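RsfP (Uncultured bacterium, PDB 4GLJ) probably catalyses the phosphate-dependent cleavage of methylthioadenosine, releasing adenine and methylthioribose 1-phosphate, and also binds the dye rhodamine B. Local coordinates at residues Gln28-Lys33 and Gly52-Val57; Ile93-Ala98 and Tyr214-Leu219; Val99-Glu104 and Thr221-Trp226. One frame throughout, in Å; residues are numbered along the deposited sequence. Where two conformers were deposited one is given.

Contact 1 (Gln28-Lys33 and Gly52-Val57); sequences QALTNK and GELNGV
A first torsion of 62° puts Thr31 OG1 between its backbone N and carbonyl carbon, and from there the hydroxyl donates to Glu53 O at 3.2 Å, approaching from above the carbonyl plane. The same oxygen takes Thr31 N, 2.9 Å away, in that plane and on a lone pair. Two donors of one residue thus grip a single acceptor. The return bond from Glu53 N to Thr31 O, 3.0 Å, completes an antiparallel hydrogen-bonded pair. On the face that carries both side chains, Thr31 and Glu53 cross at about a right angle, with Thr31 OG1 3.6 Å from Glu53 CB. The Glu53 chain bends at its second torsion (74°), and its OE2 meets Arg34 in a salt bridge and Thr58 in a hydrogen bond. Having no side chain, Gly52 admits Leu30 CB to 3.9 Å from its CA. Next to it, Leu54 CD1 touches Leu30 CD2 at 3.7 Å and Ala29 CB at 4.0 Å. The loop is braced internally by Lys33, whose NZ donates to Leu30 O (2.6 Å) in its carbonyl plane and to Gln28 O from above the plane. The Thr31-Glu53 pair leads into strand 33-36, the antiparallel neighbour of strand 49-54, which a type I' turn from Leu54 to Val57 joins in a hairpin to strand 57-63; Ala29 and Leu54 rest on Lys254 and Val257 of helix 237-263.

Contact 2 (Ile93-Ala98 and Tyr214-Leu219); sequences IVSVSA and YATLAL. With PO4 (phosphate ion), chain D.
The Tyr214 ring meets Ile93 and Ser95 obliquely: its CD2 is 3.6 Å from Ile93 CG2, and its OH is 3.2 Å from Ser95 CB. The ring reaches along the strand because CG stands anti to the backbone N (chi1 174°), and Glu203 takes up the hydroxyl. On the same face Ser97 OG donates to Ser95 OG at 3.0 Å, while Asn200 is hydrogen-bonded to both serines and to Thr216. The strands run parallel, 25° apart, in register from Ile93-Tyr214 to Ala98-Leu219. Five backbone bonds alternate between them, the shortest being Leu217 N to Ser95 O at 2.7 Å. The opposite face is apolar: Val96 CG1 meets Leu219 CD1 at 3.9 Å, Val94 CG1 touches Leu217 CB, and helix 237-263 covers Val96, Leu217 and Leu219. At the end of 93-98, Ala98 N points almost straight at phosphate O2 (2.9 Å, 174° at the hydrogen), and Ser22, Arg64, His65 and Thr199 also bind this anion. The ion probably came from the crystallisation liquor, but two backbone N-H groups (Ala98, Ser22) with an arginine, a histidine and a threonine hydroxyl are chemistry consistent with the phosphate-substrate site of a phosphorylase.

Contact 3 (Val99-Glu104 and Thr221-Trp226); sequences VGSLQE and TDFDCW. With RHB (N-[9-(2-carboxyphenyl)-6-(diethylamino)-3H-xanthen-3-ylidene]-N-ethylethanaminium), chain C.
Ser101 N donates to Asp222 O at 2.8 Å, and Thr221 N to Val99 O at 2.9 Å. The latter closes the strand pairing; beyond the corner at Asp222, the former joins Asp224 N to Ser101 O in the parallel Ser101-Phe223 bridge. Thr221 OG1, set between its backbone N and carbonyl carbon (chi1 49°), also donates to Val99 O from above the carbonyl plane in one of two deposited conformers. Asp224 N and Trp226 NE1, each 3.0 Å from Ser101 O, reach it from opposite faces of its plane; the indole bond is more bent (145° at the hydrogen against 172°), and Asp224 to Trp226 are poorly ordered. Ser101 OG accepts Gln103 N at 3.0 Å in an ST turn and is bonded to Leu106 O. Asp222 OD1 takes Phe223 N at 2.7 Å from above the carboxylate plane. With an alanine in place of Asp222, the N-H of Phe223 would probably lose this acceptor and the bend be less firmly fixed. Farther out, Gln103 O meets the Phe223 ring at its edge, in plane, 3.4 Å from CE2. Leu102 O sits over one face of the Trp226 indole. The dye's N2 is 3.4 Å from Gly100 N. The end of strand 92-101 and the loop after strand 213-221 line one of the rhodamine B sites, consistent with a phosphorylase superfamily active site.

How the contacts relate
All three contacts reach one mixed sheet. Contact 1 closes before the others open, whereas contacts 2 and 3 alternate along the chain: both use strand 92-101, and contact 3 continues into the loop after strand 213-221. Their centres are about 17 Å apart, and they join directly: Leu219 O and Val99 N form a probable hydrogen bond at 2.8 Å. Contact 2 is central, about 4 Å from the centre of the chain. The phosphate lies by Ala98 and a dye molecule beside Val99, Gly100 and the loop, both near the end of strand 92-101. Contact 1 stands apart, its centre about 19 Å from that of contact 2 and 34 Å from that of contact 3. Helix 237-263 touches all three.

Contact 1 (Gln28-Lys33 and Gly52-Val57)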
loop_
_atom_site.group_PDB
_atom_site.type_symbol
_atom_site.label_atom_id
_atom_site.label_comp_id
_atom_site.label_asym_id
_atom_site.label_seq_id
_atom_site.Cartn_x
_atom_site.Cartn_y
_atom_site.Cartn_z
ATOM N N GLN A 28 -13.529 -12.233 -31.789
ATOM C CA GLN A 28 -13.910 -12.975 -33.021
ATOM C C GLN A 28 -14.877 -12.271 -34.010
ATOM O O GLN A 28 -14.654 -12.311 -35.228
ATOM C CB GLN A 28 -14.501 -14.342 -32.619
ATOM C CG GLN A 28 -15.053 -15.218 -33.746
ATOM C CD GLN A 28 -13.972 -16.023 -34.447
ATOM O OE1 GLN A 28 -12.855 -15.540 -34.650
ATOM N NE2 GLN A 28 -14.297 -17.256 -34.819
ATOM N N ALA A 29 -15.941 -11.640 -33.510
ATOM C CA ALA A 29 -16.972 -11.108 -34.407
ATOM C C ALA A 29 -16.591 -9.821 -35.210
ATOM O O ALA A 29 -17.252 -9.492 -36.202
ATOM C CB ALA A 29 -18.298 -10.939 -33.667
ATOM N N LEU A 30 -15.529 -9.105 -34.824
ATOM C CA LEU A 30 -15.181 -7.889 -35.588
ATOM C C LEU A 30 -14.825 -8.218 -37.026
ATOM O O LEU A 30 -14.129 -9.201 -37.284
ATOM C CB LEU A 30 -14.017 -7.128 -34.963
ATOM C CG LEU A 30 -14.146 -6.719 -33.496
ATOM C CD1 LEU A 30 -12.769 -6.232 -33.001
ATOM C CD2 LEU A 30 -15.223 -5.660 -33.301
ATOM N N THR A 31 -15.289 -7.381 -37.945
ATOM C CA THR A 31 -14.897 -7.474 -39.343
ATOM C C THR A 31 -13.772 -6.513 -39.716
ATOM O O THR A 31 -13.559 -5.483 -39.034
ATOM C CB THR A 31 -16.097 -7.173 -40.262
ATOM O OG1 THR A 31 -16.534 -5.825 -40.029
ATOM C CG2 THR A 31 -17.245 -8.144 -39.966
ATOM N N ASN A 32 -13.074 -6.841 -40.814
ATOM C CA ASN A 32 -11.899 -6.110 -41.298
ATOM C C ASN A 32 -10.929 -5.833 -40.147
ATOM O O ASN A 32 -10.425 -4.693 -40.004
ATOM C CB ASN A 32 -12.280 -4.817 -42.026
ATOM C CG ASN A 32 -12.922 -5.090 -43.398
ATOM O OD1 ASN A 32 -12.297 -5.648 -44.314
ATOM N ND2 ASN A 32 -14.181 -4.717 -43.534
ATOM N N LYS A 33 -10.684 -6.868 -39.335
ATOM C CA LYS A 33 -9.703 -6.798 -38.250
ATOM C C LYS A 33 -8.378 -6.315 -38.807
ATOM O O LYS A 33 -7.989 -6.667 -39.953
ATOM C CB LYS A 33 -9.504 -8.153 -37.587
ATOM C CG LYS A 33 -10.667 -8.625 -36.724
ATOM C CD LYS A 33 -10.328 -9.997 -36.131
ATOM C CE LYS A 33 -11.549 -10.676 -35.528
ATOM N NZ LYS A 33 -12.473 -11.070 -36.616
ATOM N N GLY A 52 -11.553 -3.185 -35.479
ATOM C CA GLY A 52 -12.473 -3.881 -36.352
ATOM C C GLY A 52 -13.819 -3.220 -36.194
ATOM O O GLY A 52 -13.973 -2.330 -35.338
ATOM N N GLU A 53 -14.772 -3.655 -37.018
ATOM C CA GLU A 53 -16.132 -3.125 -36.996
ATOM C C GLU A 53 -17.094 -4.186 -36.494
ATOM O O GLU A 53 -17.028 -5.343 -36.880
ATOM C CB GLU A 53 -16.567 -2.583 -38.378
ATOM C CG GLU A 53 -16.006 -1.184 -38.653
ATOM C CD GLU A 53 -14.506 -1.218 -38.986
ATOM O OE1 GLU A 53 -14.077 -2.172 -39.698
ATOM O OE2 GLU A 53 -13.767 -0.293 -38.538
ATOM N N LEU A 54 -17.955 -3.750 -35.584
ATOM C CA LEU A 54 -19.082 -4.530 -35.091
ATOM C C LEU A 54 -20.248 -3.765 -35.679
ATOM O O LEU A 54 -20.456 -2.601 -35.335
ATOM C CB LEU A 54 -19.034 -4.473 -33.536
ATOM C CG LEU A 54 -19.330 -5.701 -32.668
ATOM C CD1 LEU A 54 -18.650 -6.964 -33.212
ATOM C CD2 LEU A 54 -18.933 -5.424 -31.220
ATOM N N ASN A 55 -20.960 -4.374 -36.655
ATOM C CA ASN A 55 -21.992 -3.659 -37.415
ATOM C C ASN A 55 -21.573 -2.269 -37.926
ATOM O O ASN A 55 -22.284 -1.273 -37.758
ATOM C CB ASN A 55 -23.298 -3.535 -36.615
ATOM C CG ASN A 55 -23.755 -4.861 -35.991
ATOM O OD1 ASN A 55 -22.944 -5.694 -35.555
ATOM N ND2 ASN A 55 -25.065 -5.038 -35.904
ATOM N N GLY A 56 -20.420 -2.181 -38.563
ATOM C CA GLY A 56 -19.989 -0.901 -39.073
ATOM C C GLY A 56 -19.503 0.106 -38.058
ATOM O O GLY A 56 -18.994 1.166 -38.456
ATOM N N VAL A 57 -19.641 -0.197 -36.754
ATOM C CA VAL A 57 -19.077 0.644 -35.705
ATOM C C VAL A 57 -17.625 0.192 -35.441
ATOM O O VAL A 57 -17.401 -0.969 -35.147
ATOM C CB VAL A 57 -19.828 0.469 -34.364
ATOM C CG1 VAL A 57 -19.206 1.353 -33.272
ATOM C CG2 VAL A 57 -21.323 0.720 -34.512
#

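Contact 2 (Ile93-Ala98 and Tyr214-Leu219)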
loop_
_atom_site.group_PDB
_atom_site.type_symbol
_atom_site.label_atom_id
_atom_site.label_comp_id
_atom_site.label_asym_id
_atom_site.label_seq_id
_atom_site.Cartn_x
_atom_site.Cartn_y
_atom_site.Cartn_z
ATOM N N ILE A 93 -14.591 3.526 -22.810
ATOM C CA ILE A 93 -13.968 2.185 -22.558
ATOM C C ILE A 93 -14.910 1.307 -21.749
ATOM O O ILE A 93 -15.464 1.758 -20.743
ATOM C CB ILE A 93 -12.631 2.306 -21.743
ATOM C CG1 ILE A 93 -11.609 3.017 -22.634
ATOM C CG2 ILE A 93 -12.107 0.920 -21.331
ATOM C CD1 ILE A 93 -10.313 3.384 -21.883
ATOM N N VAL A 94 -15.068 0.063 -22.201
ATOM C CA VAL A 94 -15.652 -0.970 -21.391
ATOM C C VAL A 94 -14.532 -1.940 -21.029
ATOM O O VAL A 94 -13.942 -2.591 -21.855
ATOM C CB VAL A 94 -16.801 -1.753 -22.087
ATOM C CG1 VAL A 94 -17.370 -2.835 -21.132
ATOM C CG2 VAL A 94 -17.921 -0.769 -22.446
ATOM N N SER A 95 -14.311 -2.092 -19.739
ATOM C CA SER A 95 -13.298 -3.028 -19.215
ATOM C C SER A 95 -14.084 -4.306 -18.866
ATOM O O SER A 95 -15.125 -4.275 -18.191
ATOM C CB SER A 95 -12.763 -2.460 -17.876
ATOM O OG SER A 95 -12.333 -3.580 -17.062
ATOM N N VAL A 96 -13.593 -5.423 -19.313
ATOM C CA VAL A 96 -14.267 -6.656 -19.092
ATOM C C VAL A 96 -13.344 -7.490 -18.258
ATOM O O VAL A 96 -12.248 -7.819 -18.726
ATOM C CB VAL A 96 -14.605 -7.381 -20.410
ATOM C CG1 VAL A 96 -15.326 -8.683 -20.036
ATOM C CG2 VAL A 96 -15.470 -6.475 -21.337
ATOM N N SER A 97 -13.732 -7.748 -17.001
ATOM C CA SER A 97 -12.807 -8.315 -16.015
ATOM C C SER A 97 -13.362 -9.486 -15.206
ATOM O O SER A 97 -14.530 -9.435 -14.761
ATOM C CB SER A 97 -12.467 -7.229 -15.025
ATOM O OG SER A 97 -11.816 -6.248 -15.790
ATOM N N ALA A 98 -12.501 -10.482 -14.951
ATOM C CA ALA A 98 -12.898 -11.643 -14.157
ATOM C C ALA A 98 -12.780 -11.187 -12.708
ATOM O O ALA A 98 -11.785 -10.477 -12.339
ATOM C CB ALA A 98 -11.963 -12.835 -14.397
ATOM N N TYR A 214 -15.327 5.445 -18.599
ATOM C CA TYR A 214 -14.790 4.128 -18.336
ATOM C C TYR A 214 -15.743 3.467 -17.382
ATOM O O TYR A 214 -16.119 4.039 -16.338
ATOM C CB TYR A 214 -13.400 4.210 -17.691
ATOM C CG TYR A 214 -12.765 2.876 -17.235
ATOM C CD1 TYR A 214 -13.154 2.290 -15.995
ATOM C CD2 TYR A 214 -11.761 2.290 -17.971
ATOM C CE1 TYR A 214 -12.609 1.094 -15.555
ATOM C CE2 TYR A 214 -11.182 1.081 -17.571
ATOM C CZ TYR A 214 -11.603 0.498 -16.346
ATOM O OH TYR A 214 -10.966 -0.666 -15.903
ATOM N N ALA A 215 -16.167 2.249 -17.746
ATOM C CA ALA A 215 -16.967 1.424 -16.822
ATOM C C ALA A 215 -16.594 -0.051 -16.960
ATOM O O ALA A 215 -15.904 -0.458 -17.910
ATOM C CB ALA A 215 -18.485 1.654 -16.959
ATOM N N THR A 216 -17.074 -0.874 -16.028
ATOM C CA THR A 216 -16.550 -2.263 -15.934
ATOM C C THR A 216 -17.728 -3.238 -16.081
ATOM O O THR A 216 -18.765 -3.041 -15.477
ATOM C CB THR A 216 -15.865 -2.476 -14.565
ATOM O OG1 THR A 216 -14.653 -1.656 -14.545
ATOM C CG2 THR A 216 -15.430 -3.957 -14.396
ATOM N N LEU A 217 -17.537 -4.224 -16.932
ATOM C CA LEU A 217 -18.405 -5.397 -16.934
ATOM C C LEU A 217 -17.616 -6.559 -16.216
ATOM O O LEU A 217 -16.661 -7.104 -16.771
ATOM C CB LEU A 217 -18.722 -5.786 -18.393
ATOM C CG LEU A 217 -19.516 -7.090 -18.616
ATOM C CD1 LEU A 217 -20.897 -6.914 -18.007
ATOM C CD2 LEU A 217 -19.638 -7.422 -20.102
ATOM N N ALA A 218 -18.002 -6.870 -14.969
ATOM C CA ALA A 218 -17.285 -7.877 -14.165
ATOM C C ALA A 218 -17.959 -9.239 -14.341
ATOM O O ALA A 218 -19.191 -9.337 -14.316
ATOM C CB ALA A 218 -17.249 -7.450 -12.714
ATOM N N LEU A 219 -17.143 -10.257 -14.501
ATOM C CA LEU A 219 -17.596 -11.611 -14.707
ATOM C C LEU A 219 -17.193 -12.423 -13.470
ATOM O O LEU A 219 -16.028 -12.598 -13.187
ATOM C CB LEU A 219 -16.872 -12.202 -15.927
ATOM C CG LEU A 219 -16.789 -11.296 -17.172
ATOM C CD1 LEU A 219 -16.114 -12.057 -18.313
ATOM C CD2 LEU A 219 -18.194 -10.858 -17.562
HETATM P P PO4 D . -8.735 -9.455 -15.369
HETATM O O1 PO4 D . -8.040 -10.588 -14.671
HETATM O O2 PO4 D . -9.887 -10.145 -16.060
HETATM O O3 PO4 D . -9.138 -8.524 -14.286
HETATM O O4 PO4 D . -7.859 -8.757 -16.404
#

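Contact 3 (Val99-Glu104 and Thr221-Trp226)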
loop_
_atom_site.group_PDB
_atom_site.type_symbol
_atom_site.label_atom_id
_atom_site.label_comp_id
_atom_site.label_asym_id
_atom_site.label_seq_id
_atom_site.Cartn_x
_atom_site.Cartn_y
_atom_site.Cartn_z
ATOM N N VAL A 99 -13.774 -11.539 -11.888
ATOM C CA VAL A 99 -13.722 -11.165 -10.469
ATOM C C VAL A 99 -14.145 -12.325 -9.583
ATOM O O VAL A 99 -14.751 -13.342 -10.019
ATOM C CB VAL A 99 -14.633 -9.940 -10.108
ATOM C CG1 VAL A 99 -14.115 -8.689 -10.824
ATOM C CG2 VAL A 99 -16.122 -10.281 -10.344
ATOM N N GLY A 100 -13.742 -12.208 -8.330
ATOM C CA GLY A 100 -14.253 -13.099 -7.305
ATOM C C GLY A 100 -15.409 -12.461 -6.606
ATOM O O GLY A 100 -15.466 -11.252 -6.456
ATOM N N SER A 101 -16.340 -13.263 -6.131
ATOM C CA SER A 101 -17.478 -12.698 -5.398
ATOM C C SER A 101 -17.209 -12.675 -3.899
ATOM O O SER A 101 -16.674 -13.651 -3.325
ATOM C CB SER A 101 -18.742 -13.565 -5.606
ATOM O OG SER A 101 -19.728 -13.239 -4.591
ATOM N N LEU A 102 -17.576 -11.585 -3.260
ATOM C CA LEU A 102 -17.545 -11.502 -1.783
ATOM C C LEU A 102 -18.944 -11.582 -1.171
ATOM O O LEU A 102 -19.107 -11.425 0.032
ATOM C CB LEU A 102 -16.900 -10.149 -1.381
ATOM C CG LEU A 102 -15.438 -9.928 -1.823
ATOM C CD1 LEU A 102 -15.000 -8.476 -1.671
ATOM C CD2 LEU A 102 -14.516 -10.886 -1.027
ATOM N N GLN A 103 -19.973 -11.914 -1.949
ATOM C CA GLN A 103 -21.343 -11.829 -1.455
ATOM C C GLN A 103 -22.087 -13.082 -1.949
ATOM O O GLN A 103 -21.987 -13.484 -3.141
ATOM C CB GLN A 103 -22.044 -10.547 -2.001
ATOM C CG GLN A 103 -21.436 -9.202 -1.602
ATOM C CD GLN A 103 -21.456 -9.008 -0.080
ATOM O OE1 GLN A 103 -22.319 -9.566 0.582
ATOM N NE2 GLN A 103 -20.469 -8.272 0.483
ATOM N N GLU A 104 -22.818 -13.698 -1.031
ATOM C CA GLU A 104 -23.646 -14.889 -1.359
ATOM C C GLU A 104 -24.514 -14.802 -2.613
ATOM O O GLU A 104 -24.676 -15.757 -3.392
ATOM C CB GLU A 104 -24.531 -15.225 -0.172
ATOM C CG GLU A 104 -25.099 -16.612 -0.341
ATOM C CD GLU A 104 -24.002 -17.658 -0.631
ATOM O OE1 GLU A 104 -22.969 -17.699 0.117
ATOM O OE2 GLU A 104 -24.189 -18.439 -1.610
ATOM N N THR A 221 -16.276 -15.311 -11.414
ATOM C CA THR A 221 -15.691 -16.596 -11.753
ATOM C C THR A 221 -15.702 -17.548 -10.575
ATOM O O THR A 221 -15.560 -18.781 -10.743
ATOM C CB THR A 221 -14.273 -16.503 -12.320
ATOM O OG1 THR A 221 -13.483 -15.664 -11.470
ATOM C CG2 THR A 221 -14.300 -15.941 -13.743
ATOM N N ASP A 222 -15.915 -17.029 -9.390
ATOM C CA ASP A 222 -16.072 -17.925 -8.249
ATOM C C ASP A 222 -16.220 -17.065 -6.986
ATOM O O ASP A 222 -16.158 -15.859 -7.048
ATOM C CB ASP A 222 -14.907 -18.961 -8.145
ATOM C CG ASP A 222 -15.285 -20.235 -7.317
ATOM O OD1 ASP A 222 -16.403 -20.278 -6.728
ATOM O OD2 ASP A 222 -14.455 -21.193 -7.227
ATOM N N PHE A 223 -16.537 -17.706 -5.879
ATOM C CA PHE A 223 -16.497 -17.015 -4.620
ATOM C C PHE A 223 -14.999 -16.821 -4.458
ATOM O O PHE A 223 -14.189 -17.609 -4.991
ATOM C CB PHE A 223 -17.321 -17.760 -3.556
ATOM C CG PHE A 223 -18.814 -17.783 -3.852
ATOM C CD1 PHE A 223 -19.454 -18.987 -4.267
ATOM C CD2 PHE A 223 -19.599 -16.590 -3.733
ATOM C CE1 PHE A 223 -20.826 -18.993 -4.545
ATOM C CE2 PHE A 223 -20.963 -16.602 -4.007
ATOM C CZ PHE A 223 -21.581 -17.797 -4.401
ATOM N N ASP A 224 -14.645 -15.760 -3.751
ATOM C CA ASP A 224 -13.298 -15.596 -3.314
ATOM C C ASP A 224 -13.235 -16.796 -2.378
ATOM O O ASP A 224 -14.204 -17.552 -2.252
ATOM C CB ASP A 224 -13.081 -14.213 -2.717
ATOM C CG ASP A 224 -11.635 -13.841 -2.703
ATOM O OD1 ASP A 224 -10.805 -14.342 -3.504
ATOM O OD2 ASP A 224 -11.250 -13.122 -1.775
ATOM N N CYS A 225 -12.061 -16.966 -1.775
ATOM C CA CYS A 225 -11.725 -17.994 -0.764
ATOM C C CYS A 225 -12.594 -18.065 0.519
ATOM O O CYS A 225 -12.471 -19.037 1.270
ATOM C CB CYS A 225 -10.277 -17.702 -0.362
ATOM S SG CYS A 225 -10.065 -16.178 0.592
ATOM N N TRP A 226 -13.431 -17.055 0.786
ATOM C CA TRP A 226 -14.339 -17.079 1.946
ATOM C C TRP A 226 -15.313 -18.251 1.894
ATOM O O TRP A 226 -16.180 -18.396 2.757
ATOM C CB TRP A 226 -14.965 -15.695 2.189
ATOM C CG TRP A 226 -16.117 -15.363 1.266
ATOM C CD1 TRP A 226 -16.056 -14.980 -0.071
ATOM C CD2 TRP A 226 -17.555 -15.385 1.586
ATOM N NE1 TRP A 226 -17.316 -14.777 -0.585
ATOM C CE2 TRP A 226 -18.257 -15.002 0.350
ATOM C CE3 TRP A 226 -18.305 -15.683 2.724
ATOM C CZ2 TRP A 226 -19.635 -14.921 0.286
ATOM C CZ3 TRP A 226 -19.698 -15.596 2.644
ATOM C CH2 TRP A 226 -20.344 -15.222 1.454
HETATM O O2 RHB C . -12.497 -19.085 -8.410
HETATM C C26 RHB C . -12.247 -19.830 -9.385
HETATM C C19 RHB C . -11.292 -19.272 -10.405
HETATM C C14 RHB C . -10.563 -18.161 -10.064
HETATM C C15 RHB C . -9.668 -17.613 -10.975
HETATM C C16 RHB C . -9.518 -18.146 -12.251
HETATM C C17 RHB C . -10.267 -19.260 -12.610
HETATM C C18 RHB C . -11.151 -19.807 -11.685
HETATM C C9 RHB C . -10.654 -17.580 -8.703
HETATM C C8 RHB C . -10.734 -18.467 -7.523
HETATM C C13 RHB C . -10.774 -19.837 -7.742
HETATM C C12 RHB C . -10.876 -20.704 -6.668
HETATM C C11 RHB C . -10.926 -20.216 -5.367
HETATM N N1 RHB C . -11.023 -21.191 -4.335
HETATM C C35 RHB C . -9.894 -22.142 -4.411
HETATM C C36 RHB C . -10.320 -23.482 -4.979
HETATM C C22 RHB C . -11.073 -20.613 -2.974
HETATM C C23 RHB C . -10.208 -21.416 -2.016
HETATM C C10 RHB C . -10.883 -18.821 -5.148
HETATM C C7 RHB C . -10.778 -17.920 -6.234
HETATM O O1 RHB C . -10.743 -16.525 -6.063
HETATM C C1 RHB C . -10.648 -15.636 -7.143
HETATM C C2 RHB C . -10.597 -16.122 -8.465
HETATM C C6 RHB C . -10.600 -14.242 -6.969
HETATM C C5 RHB C . -10.507 -13.435 -8.121
HETATM C C4 RHB C . -10.470 -13.930 -9.411
HETATM C C3 RHB C . -10.511 -15.294 -9.583
HETATM N N2 RHB C . -10.384 -12.065 -8.011
HETATM C C24 RHB C . -9.597 -11.972 -6.800
HETATM C C25 RHB C . -8.459 -11.041 -7.102
HETATM C C33 RHB C . -9.405 -11.661 -9.023
HETATM C C34 RHB C . -9.950 -11.849 -10.432
HETATM O O3 RHB C . -12.792 -20.962 -9.515
#